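Local atomic coordinates of putative glycoside hydrolase (Bacteroides ovatus, PDB entry 4ONZ), a protein that is a putative glycoside hydrolase, rich in antiparallel strands and probably folded as a five-bladed beta-propeller. Residues A56-D60 against G61-V65; A252-K256 against H257-L261; D351-K354 against K355-T358. All blocks are in the same frame, centred on the assembly; numbering follows the deposited sequence.

Contact 1 of 3, residues A56-D60 against G61-V65; sequences ATVKD and GKIVV
Thr-57 and Val-64 form an antiparallel hydrogen-bonded pair, and the bond from Val-64 N to Thr-57 O (2.8 Å, 179° at the hydrogen) is practically straight. The reverse bond, Thr-57 N to Val-64 O, completes this ring. Next to the turn, Lys-59 and Lys-62 make a second such pair, with Lys-59 N 2.9 Å from Lys-62 O and a counterpart bond from Lys-62 N to Lys-59 O. Positive phi at Asp-60 and Gly-61 (72° at the latter) marks a type I' turn, and the Lys-59/Lys-62 pair closes it as a two-residue loop.

Weaker CA-H...O contacts fill the non-hydrogen-bonded positions, the shortest joining Val-58 CA to Lys-62 O at 3.2 Å. With CG1 of Val-58 anti to the backbone N (chi1 173°), that methyl also lies against Lys-62 O, at 3.4 Å. Apolar contact is looser: Val-58 CG2 stands 4.4 Å from Ile-63 CG1.

Charge pairing occurs within the turn. Lys-59 NZ reaches Asp-60 OD2 at 3.0 Å, from above the carboxylate plane, whereas the extended chain of Lys-62 ends in a salt bridge with Glu-88.

Strand 50-59 is one of the two edge strands of its four-stranded sheet, and strand 62-70 passes the pairing on to strand 82-89. The face bearing Ala-56, Val-58, Ile-63 and Val-65 packs on strands 322-330 and 333-340, notably Val-328 and Tyr-337; the face with Thr-57, Lys-59 and Val-64 meets Leu-154, and Tyr-132 of strand 132-139 touches Thr-57 and Lys-59.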
ATOM      1  N   ALA A  56      -0.898  -3.394   6.204  1.00 18.48           N
ATOM      2  CA  ALA A  56      -0.658  -3.885   7.564  1.00 20.07           C
ATOM      3  C   ALA A  56      -1.061  -2.823   8.577  1.00 20.45           C
ATOM      4  O   ALA A  56      -0.926  -1.623   8.326  1.00 23.58           O
ATOM      5  CB  ALA A  56       0.791  -4.300   7.767  1.00 20.01           C
ATOM      6  N   THR A  57      -1.570  -3.269   9.718  1.00 20.14           N
ATOM      7  CA  THR A  57      -1.975  -2.355  10.775  1.00 21.46           C
ATOM      8  C   THR A  57      -1.884  -3.110  12.104  1.00 21.71           C
ATOM      9  O   THR A  57      -1.416  -4.250  12.139  1.00 20.97           O
ATOM     10  CB  THR A  57      -3.377  -1.770  10.484  1.00 22.35           C
ATOM     11  OG1 THR A  57      -3.669  -0.671  11.363  1.00 22.54           O
ATOM     12  CG2 THR A  57      -4.449  -2.835  10.593  1.00 21.56           C
ATOM     13  N   VAL A  58      -2.299  -2.467  13.184  1.00 23.21           N
ATOM     14  CA  VAL A  58      -2.265  -3.076  14.508  1.00 25.48           C
ATOM     15  C   VAL A  58      -3.634  -2.921  15.151  1.00 26.47           C
ATOM     16  O   VAL A  58      -4.318  -1.926  14.927  1.00 25.95           O
ATOM     17  CB  VAL A  58      -1.198  -2.402  15.407  1.00 27.39           C
ATOM     18  CG1 VAL A  58      -1.273  -2.910  16.842  1.00 29.67           C
ATOM     19  CG2 VAL A  58       0.201  -2.622  14.847  1.00 29.05           C
ATOM     20  N   LYS A  59      -4.029  -3.919  15.933  1.00 27.10           N
ATOM     21  CA  LYS A  59      -5.263  -3.871  16.703  1.00 27.70           C
ATOM     22  C   LYS A  59      -5.088  -4.736  17.943  1.00 28.16           C
ATOM     23  O   LYS A  59      -4.630  -5.873  17.842  1.00 27.19           O
ATOM     24  CB  LYS A  59      -6.474  -4.363  15.914  1.00 28.89           C
ATOM     25  CG  LYS A  59      -7.780  -4.142  16.678  1.00 31.50           C
ATOM     26  CD  LYS A  59      -9.022  -4.408  15.852  1.00 32.54           C
ATOM     27  CE  LYS A  59     -10.272  -3.922  16.582  1.00 34.41           C
ATOM     28  NZ  LYS A  59     -10.574  -4.697  17.812  1.00 35.40           N
ATOM     29  N   ASP A  60      -5.422  -4.184  19.102  1.00 31.41           N
ATOM     30  CA  ASP A  60      -5.376  -4.937  20.360  1.00 34.26           C
ATOM     31  C   ASP A  60      -4.034  -5.628  20.570  1.00 34.68           C
ATOM     32  O   ASP A  60      -3.976  -6.808  20.920  1.00 37.92           O
ATOM     33  CB  ASP A  60      -6.507  -5.977  20.372  1.00 38.56           C
ATOM     34  CG  ASP A  60      -7.885  -5.346  20.283  1.00 41.03           C
ATOM     35  OD1 ASP A  60      -8.031  -4.179  20.702  1.00 42.97           O
ATOM     36  OD2 ASP A  60      -8.827  -6.026  19.814  1.00 42.48           O
ATOM     37  N   GLY A  61      -2.955  -4.891  20.327  1.00 33.23           N
ATOM     38  CA  GLY A  61      -1.601  -5.416  20.501  1.00 34.18           C
ATOM     39  C   GLY A  61      -1.123  -6.432  19.475  1.00 33.34           C
ATOM     40  O   GLY A  61      -0.025  -6.970  19.615  1.00 32.92           O
ATOM     41  N   LYS A  62      -1.929  -6.695  18.446  1.00 30.52           N
ATOM     42  CA  LYS A  62      -1.570  -7.646  17.409  1.00 31.28           C
ATOM     43  C   LYS A  62      -1.411  -6.983  16.047  1.00 27.28           C
ATOM     44  O   LYS A  62      -2.109  -6.035  15.725  1.00 26.78           O
ATOM     45  CB  LYS A  62      -2.626  -8.737  17.289  1.00 35.68           C
ATOM     46  CG  LYS A  62      -2.702  -9.662  18.491  1.00 44.51           C
ATOM     47  CD  LYS A  62      -3.558 -10.873  18.167  1.00 53.62           C
ATOM     48  CE  LYS A  62      -3.439 -11.944  19.234  1.00 65.69           C
ATOM     49  NZ  LYS A  62      -4.142 -13.185  18.809  1.00 74.23           N
ATOM     50  N   ILE A  63      -0.484  -7.514  15.263  1.00 24.86           N
ATOM     51  CA  ILE A  63      -0.254  -7.064  13.910  1.00 23.57           C
ATOM     52  C   ILE A  63      -1.264  -7.778  13.014  1.00 24.52           C
ATOM     53  O   ILE A  63      -1.470  -8.996  13.135  1.00 24.79           O
ATOM     54  CB  ILE A  63       1.184  -7.377  13.437  1.00 22.55           C
ATOM     55  CG1 ILE A  63       2.181  -6.503  14.213  1.00 23.56           C
ATOM     56  CG2 ILE A  63       1.320  -7.119  11.942  1.00 22.51           C
ATOM     57  CD1 ILE A  63       3.633  -6.837  13.983  1.00 23.32           C
ATOM     58  N   VAL A  64      -1.906  -7.014  12.139  1.00 21.75           N
ATOM     59  CA  VAL A  64      -2.859  -7.575  11.195  1.00 21.74           C
ATOM     60  C   VAL A  64      -2.384  -7.248   9.793  1.00 20.86           C
ATOM     61  O   VAL A  64      -2.062  -6.098   9.497  1.00 19.80           O
ATOM     62  CB  VAL A  64      -4.279  -7.009  11.382  1.00 22.05           C
ATOM     63  CG1 VAL A  64      -5.196  -7.519  10.275  1.00 22.80           C
ATOM     64  CG2 VAL A  64      -4.821  -7.372  12.756  1.00 24.60           C
ATOM     65  N   VAL A  65      -2.321  -8.271   8.946  1.00 21.46           N
ATOM     66  CA  VAL A  65      -1.910  -8.119   7.565  1.00 20.07           C
ATOM     67  C   VAL A  65      -3.126  -8.424   6.707  1.00 19.11           C
ATOM     68  O   VAL A  65      -3.768  -9.462   6.869  1.00 21.11           O
ATOM     69  CB  VAL A  65      -0.730  -9.047   7.208  1.00 22.58           C
ATOM     70  CG1 VAL A  65      -0.312  -8.851   5.766  1.00 22.66           C
ATOM     71  CG2 VAL A  65       0.445  -8.798   8.149  1.00 24.49           C
TER

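Contact 2 of 3, residues A252-K256 against H257-L261; sequences AIRTK and HGIVL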
ATOM      1  N   ALA A 252       2.277   7.324   4.467  1.00 16.87           N
ATOM      2  CA  ALA A 252       3.427   8.189   4.724  1.00 16.78           C
ATOM      3  C   ALA A 252       3.539   8.382   6.228  1.00 17.84           C
ATOM      4  O   ALA A 252       2.550   8.254   6.964  1.00 19.90           O
ATOM      5  CB  ALA A 252       3.280   9.522   4.016  1.00 16.18           C
ATOM      6  N   ILE A 253       4.734   8.701   6.695  1.00 19.70           N
ATOM      7  CA  ILE A 253       4.944   8.821   8.125  1.00 21.59           C
ATOM      8  C   ILE A 253       5.782  10.040   8.505  1.00 23.63           C
ATOM      9  O   ILE A 253       6.842  10.291   7.927  1.00 23.14           O
ATOM     10  CB  ILE A 253       5.539   7.500   8.678  1.00 23.23           C
ATOM     11  CG1 ILE A 253       5.590   7.514  10.207  1.00 24.39           C
ATOM     12  CG2 ILE A 253       6.918   7.209   8.086  1.00 23.25           C
ATOM     13  CD1 ILE A 253       6.051   6.201  10.802  1.00 25.66           C
ATOM     14  N   ARG A 254       5.278  10.809   9.467  1.00 24.79           N
ATOM     15  CA  ARG A 254       6.011  11.961   9.984  1.00 25.87           C
ATOM     16  C   ARG A 254       7.238  11.490  10.776  1.00 26.80           C
ATOM     17  O   ARG A 254       7.184  10.465  11.461  1.00 23.17           O
ATOM     18  CB  ARG A 254       5.136  12.825  10.886  1.00 26.54           C
ATOM     19  CG  ARG A 254       4.072  13.640  10.174  1.00 26.72           C
ATOM     20  CD  ARG A 254       3.615  14.756  11.105  1.00 28.84           C
ATOM     21  NE  ARG A 254       2.490  15.525  10.582  1.00 29.29           N
ATOM     22  CZ  ARG A 254       2.584  16.603   9.803  1.00 29.85           C
ATOM     23  NH1 ARG A 254       3.765  17.075   9.410  1.00 29.81           N
ATOM     24  NH2 ARG A 254       1.470  17.219   9.416  1.00 30.87           N
ATOM     25  N   THR A 255       8.337  12.241  10.650  1.00 27.46           N
ATOM     26  CA  THR A 255       9.593  11.970  11.370  1.00 28.98           C
ATOM     27  C   THR A 255      10.169  13.314  11.813  1.00 29.66           C
ATOM     28  O   THR A 255       9.644  14.357  11.433  1.00 28.03           O
ATOM     29  CB  THR A 255      10.659  11.291  10.476  1.00 29.10           C
ATOM     30  OG1 THR A 255      11.142  12.226   9.498  1.00 27.04           O
ATOM     31  CG2 THR A 255      10.097  10.055   9.775  1.00 28.18           C
ATOM     32  N   LYS A 256      11.248  13.290  12.594  1.00 35.97           N
ATOM     33  CA  LYS A 256      11.898  14.532  13.052  1.00 38.07           C
ATOM     34  C   LYS A 256      12.330  15.435  11.890  1.00 37.32           C
ATOM     35  O   LYS A 256      12.332  16.659  12.021  1.00 36.35           O
ATOM     36  CB  LYS A 256      13.153  14.239  13.879  1.00 43.13           C
ATOM     37  CG  LYS A 256      12.951  13.487  15.180  1.00 48.69           C
ATOM     38  CD  LYS A 256      14.278  13.388  15.925  1.00 53.16           C
ATOM     39  CE  LYS A 256      14.199  12.456  17.123  1.00 55.00           C
ATOM     40  NZ  LYS A 256      13.144  12.856  18.090  1.00 57.34           N
ATOM     41  N   HIS A 257      12.700  14.826  10.763  1.00 36.02           N
ATOM     42  CA  HIS A 257      13.190  15.578   9.601  1.00 37.20           C
ATOM     43  C   HIS A 257      12.110  16.011   8.604  1.00 34.67           C
ATOM     44  O   HIS A 257      12.383  16.793   7.689  1.00 34.33           O
ATOM     45  CB  HIS A 257      14.269  14.771   8.894  1.00 40.23           C
ATOM     46  CG  HIS A 257      15.397  14.375   9.792  1.00 46.07           C
ATOM     47  ND1 HIS A 257      15.419  13.175  10.472  1.00 51.16           N
ATOM     48  CD2 HIS A 257      16.529  15.028  10.141  1.00 49.26           C
ATOM     49  CE1 HIS A 257      16.523  13.102  11.193  1.00 52.86           C
ATOM     50  NE2 HIS A 257      17.214  14.213  11.010  1.00 52.44           N
ATOM     51  N   GLY A 258      10.889  15.529   8.798  1.00 32.06           N
ATOM     52  CA  GLY A 258       9.773  15.858   7.918  1.00 31.40           C
ATOM     53  C   GLY A 258       8.927  14.633   7.637  1.00 31.64           C
ATOM     54  O   GLY A 258       8.892  13.705   8.438  1.00 33.20           O
ATOM     55  N   ILE A 259       8.255  14.628   6.490  1.00 26.47           N
ATOM     56  CA  ILE A 259       7.401  13.506   6.101  1.00 24.86           C
ATOM     57  C   ILE A 259       8.185  12.568   5.205  1.00 23.23           C
ATOM     58  O   ILE A 259       8.786  13.010   4.233  1.00 24.85           O
ATOM     59  CB  ILE A 259       6.155  14.001   5.334  1.00 24.88           C
ATOM     60  CG1 ILE A 259       5.300  14.886   6.248  1.00 25.12           C
ATOM     61  CG2 ILE A 259       5.329  12.822   4.812  1.00 23.21           C
ATOM     62  CD1 ILE A 259       4.288  15.745   5.522  1.00 25.89           C
ATOM     63  N   VAL A 260       8.177  11.278   5.528  1.00 21.33           N
ATOM     64  CA  VAL A 260       8.826  10.277   4.694  1.00 20.90           C
ATOM     65  C   VAL A 260       7.751   9.426   4.010  1.00 20.53           C
ATOM     66  O   VAL A 260       6.842   8.872   4.664  1.00 19.22           O
ATOM     67  CB  VAL A 260       9.808   9.368   5.470  1.00 21.24           C
ATOM     68  CG1 VAL A 260      10.316   8.221   4.591  1.00 21.58           C
ATOM     69  CG2 VAL A 260      10.994  10.188   5.993  1.00 21.03           C
ATOM     70  N   LEU A 261       7.850   9.354   2.690  1.00 20.54           N
ATOM     71  CA  LEU A 261       6.984   8.495   1.906  1.00 19.47           C
ATOM     72  C   LEU A 261       7.849   7.360   1.378  1.00 18.97           C
ATOM     73  O   LEU A 261       8.820   7.606   0.655  1.00 19.41           O
ATOM     74  CB  LEU A 261       6.356   9.256   0.736  1.00 20.08           C
ATOM     75  CG  LEU A 261       5.510   8.406  -0.232  1.00 18.23           C
ATOM     76  CD1 LEU A 261       4.286   7.819   0.462  1.00 17.95           C
ATOM     77  CD2 LEU A 261       5.103   9.217  -1.454  1.00 19.51           C
TER
HETATM   78  O   HOH W   1      13.525  11.015   9.046  1.00 39.97           O
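Gly-258 O is held twice by one residue: Thr-255 N binds it at 2.7 Å, nearly in line with the carbonyl, and Thr-255 OG1 donates to it at 2.9 Å from above the carbonyl plane. The second bond depends on chi1 of Thr-255 (70°), which sets OG1 between the backbone N and the carbonyl carbon, within bonding distance of Gly-258 O. The same hydroxyl oxygen accepts a bond from a water 2.7 Å away, and His-257 N approaches OG1 at 3.3 Å in a bond that is weak by its angle. That water also sits 3.2 Å from His-257 ND1, linking the imidazole to the threonine, while CB of Lys-256 lies over one face of the ring.

Gly-258 N returns to Thr-255 O at 3.1 Å. The backbone of Gly-258 (phi 138°, psi -153°) lies where glycine is favoured. Farther from the turn, Ile-253 and Val-260 exchange two fairly straight backbone bonds.

Side chains line both faces. CG2 of Thr-255 meets CG2 of Val-260 at 3.9 Å, the two crossing at a slant. On the other face Ile-259 CG1 comes within 4.1 Å of Arg-254 NH1, obliquely to the guanidinium, whose polar groups are taken up by Asp-194 and the carbonyls of Lys-195 and Gly-290. At the far end of the pairing, Ala-252 CB touches Ile-259 CG2 and Leu-261 CD1.

The whole is a beta hairpin with a two-residue loop, its type I turn running from Thr-255 to Gly-258. It joins strands 245-255 and 258-266, which continue antiparallel into 281-288 and 296-299, a four-strand run consistent with one blade of a five-bladed beta-propeller.

Contact 3 of 3, residues D351-K354 against K355-T358; sequences DDVK and KLKT
Lys-357 folds back over Val-353, its NZ 3.6 Å from the CG2 methyl and the two side chains lying obliquely across each other. The motif is a short 3-10 turn after strand 344-350, recognised by two successive backbone bonds that each span three residues: Leu-356 N to Val-353 O at 3.0 Å and Lys-357 N to Lys-354 O at 3.1 Å.

Lys-357 can double back because its chain bends at chi2 (53°) and again at chi3 (67°). NZ thereby donates to Val-353 O at 2.8 Å, from above the carbonyl plane. Leu-356 N reaches this oxygen from the opposite face of the same plane, so one carbonyl is clamped between an ammonium group and a peptide N-H, which probably polarises it.

Apolar contact runs alongside. Leu-356, the buried member, sets CD1 4.2 Å from Val-353 CB, and both side chains rest on Tyr-329 and Leu-334 of the neighbouring strands; Leu-356 and Lys-357 also touch Leu-186.

Asp-352 and Lys-355 cross at about a right angle. Their salt bridge is long, with OD2 3.7 Å from NZ, and water does most of the joining. Lys-355 is brought round by a chi1 of 58°, which swings CG over the backbone, and by bends at chi3 and chi4. One water accepts from NZ and donates to the backbone O of Asp-352. A second water accepts from both NZ and the backbone N of Lys-355, lies 2.8 Å from that N, and donates to Asp-352 OD1, also at 2.8 Å.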
ATOM      1  N   ASP A 351      14.842  -1.943  13.805  1.00 29.91           N
ATOM      2  CA  ASP A 351      14.832  -1.669  15.244  1.00 32.16           C
ATOM      3  C   ASP A 351      15.290  -0.250  15.608  1.00 32.95           C
ATOM      4  O   ASP A 351      15.437   0.065  16.785  1.00 35.28           O
ATOM      5  CB  ASP A 351      15.632  -2.742  15.995  1.00 37.17           C
ATOM      6  CG  ASP A 351      17.058  -2.841  15.529  1.00 37.35           C
ATOM      7  OD1 ASP A 351      17.596  -1.836  15.021  1.00 43.57           O
ATOM      8  OD2 ASP A 351      17.648  -3.930  15.676  1.00 45.27           O
ATOM      9  N   ASP A 352      15.503   0.602  14.601  1.00 33.79           N
ATOM     10  CA  ASP A 352      15.897   2.002  14.819  1.00 34.09           C
ATOM     11  C   ASP A 352      14.679   2.900  14.588  1.00 31.08           C
ATOM     12  O   ASP A 352      14.361   3.245  13.446  1.00 30.56           O
ATOM     13  CB  ASP A 352      17.046   2.393  13.878  1.00 38.94           C
ATOM     14  CG  ASP A 352      17.514   3.833  14.078  1.00 41.51           C
ATOM     15  OD1 ASP A 352      17.077   4.494  15.047  1.00 38.66           O
ATOM     16  OD2 ASP A 352      18.330   4.302  13.254  1.00 47.38           O
ATOM     17  N   VAL A 353      14.024   3.301  15.679  1.00 28.90           N
ATOM     18  CA  VAL A 353      12.775   4.080  15.605  1.00 29.43           C
ATOM     19  C   VAL A 353      12.789   5.475  16.239  1.00 29.05           C
ATOM     20  O   VAL A 353      11.755   6.159  16.260  1.00 27.51           O
ATOM     21  CB  VAL A 353      11.616   3.269  16.231  1.00 29.16           C
ATOM     22  CG1 VAL A 353      11.426   1.968  15.467  1.00 28.98           C
ATOM     23  CG2 VAL A 353      11.870   2.985  17.710  1.00 31.70           C
ATOM     24  N   LYS A 354      13.947   5.911  16.721  1.00 33.28           N
ATOM     25  CA  LYS A 354      14.066   7.209  17.389  1.00 34.65           C
ATOM     26  C   LYS A 354      13.555   8.363  16.535  1.00 33.11           C
ATOM     27  O   LYS A 354      12.882   9.261  17.044  1.00 31.91           O
ATOM     28  CB  LYS A 354      15.519   7.471  17.800  1.00 39.02           C
ATOM     29  CG  LYS A 354      15.708   8.780  18.547  1.00 43.63           C
ATOM     30  CD  LYS A 354      17.090   8.880  19.176  1.00 48.37           C
ATOM     31  CE  LYS A 354      17.183  10.106  20.068  1.00 49.78           C
ATOM     32  NZ  LYS A 354      18.476  10.151  20.804  1.00 55.88           N
ATOM     33  N   LYS A 355      13.850   8.330  15.236  1.00 33.66           N
ATOM     34  CA  LYS A 355      13.430   9.411  14.329  1.00 32.79           C
ATOM     35  C   LYS A 355      11.919   9.636  14.244  1.00 30.69           C
ATOM     36  O   LYS A 355      11.480  10.704  13.806  1.00 28.55           O
ATOM     37  CB  LYS A 355      14.018   9.224  12.926  1.00 33.98           C
ATOM     38  CG  LYS A 355      13.669   7.913  12.234  1.00 34.74           C
ATOM     39  CD  LYS A 355      14.213   7.872  10.810  1.00 34.90           C
ATOM     40  CE  LYS A 355      15.734   7.983  10.727  1.00 34.75           C
ATOM     41  NZ  LYS A 355      16.456   6.832  11.335  1.00 35.14           N
ATOM     42  N   LEU A 356      11.135   8.647  14.672  1.00 29.25           N
ATOM     43  CA  LEU A 356       9.673   8.757  14.658  1.00 31.09           C
ATOM     44  C   LEU A 356       9.092   9.626  15.784  1.00 33.15           C
ATOM     45  O   LEU A 356       7.937  10.045  15.695  1.00 32.41           O
ATOM     46  CB  LEU A 356       9.030   7.372  14.740  1.00 29.60           C
ATOM     47  CG  LEU A 356       9.452   6.326  13.712  1.00 30.75           C
ATOM     48  CD1 LEU A 356       8.642   5.059  13.926  1.00 30.44           C
ATOM     49  CD2 LEU A 356       9.279   6.841  12.289  1.00 29.27           C
ATOM     50  N   LYS A 357       9.855   9.861  16.852  1.00 39.28           N
ATOM     51  CA  LYS A 357       9.395  10.721  17.964  1.00 43.12           C
ATOM     52  C   LYS A 357       9.388  12.191  17.548  1.00 48.24           C
ATOM     53  O   LYS A 357      10.431  12.745  17.196  1.00 47.49           O
ATOM     54  CB  LYS A 357      10.257  10.527  19.219  1.00 47.20           C
ATOM     55  CG  LYS A 357       9.713   9.508  20.215  1.00 52.39           C
ATOM     56  CD  LYS A 357       9.414   8.146  19.606  1.00 53.60           C
ATOM     57  CE  LYS A 357      10.669   7.429  19.138  1.00 54.52           C
ATOM     58  NZ  LYS A 357      10.350   6.071  18.623  1.00 53.23           N
ATOM     59  N   THR A 358       8.210  12.814  17.590  1.00 57.12           N
ATOM     60  CA  THR A 358       8.052  14.208  17.171  1.00 64.06           C
ATOM     61  C   THR A 358       6.836  14.863  17.825  1.00 65.20           C
ATOM     62  O   THR A 358       6.599  14.699  19.019  1.00 64.70           O
ATOM     63  CB  THR A 358       7.906  14.300  15.634  1.00 70.38           C
ATOM     64  OG1 THR A 358       7.951  15.671  15.221  1.00 75.98           O
ATOM     65  CG2 THR A 358       6.590  13.656  15.157  1.00 70.36           C
TER
HETATM   66  O   HOH W   2      15.543   4.144  11.123  1.00 31.48           O
HETATM   67  O   HOH W   3      16.130   6.999  14.384  1.00 32.56           O

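From the N terminus the three contacts come in series, neither nesting nor crossing. Contact 1 closes the turn between strands 50-59 and 62-70; contact 2 closes that between strands 245-255 and 258-266, its centre about 21 Å from that of contact 1. Contact 3 turns the chain at the end of the modelled part and lies against contact 2: Lys-256 N probably bonds Lys-355 O, Lys-256 NZ probably bonds Lys-357 O, and Leu-356 touches Ile-253. The C-terminal end thereby joins the second hairpin. Contacts 1 and 3 do not touch, but both pack on strands 322-330 and 333-340.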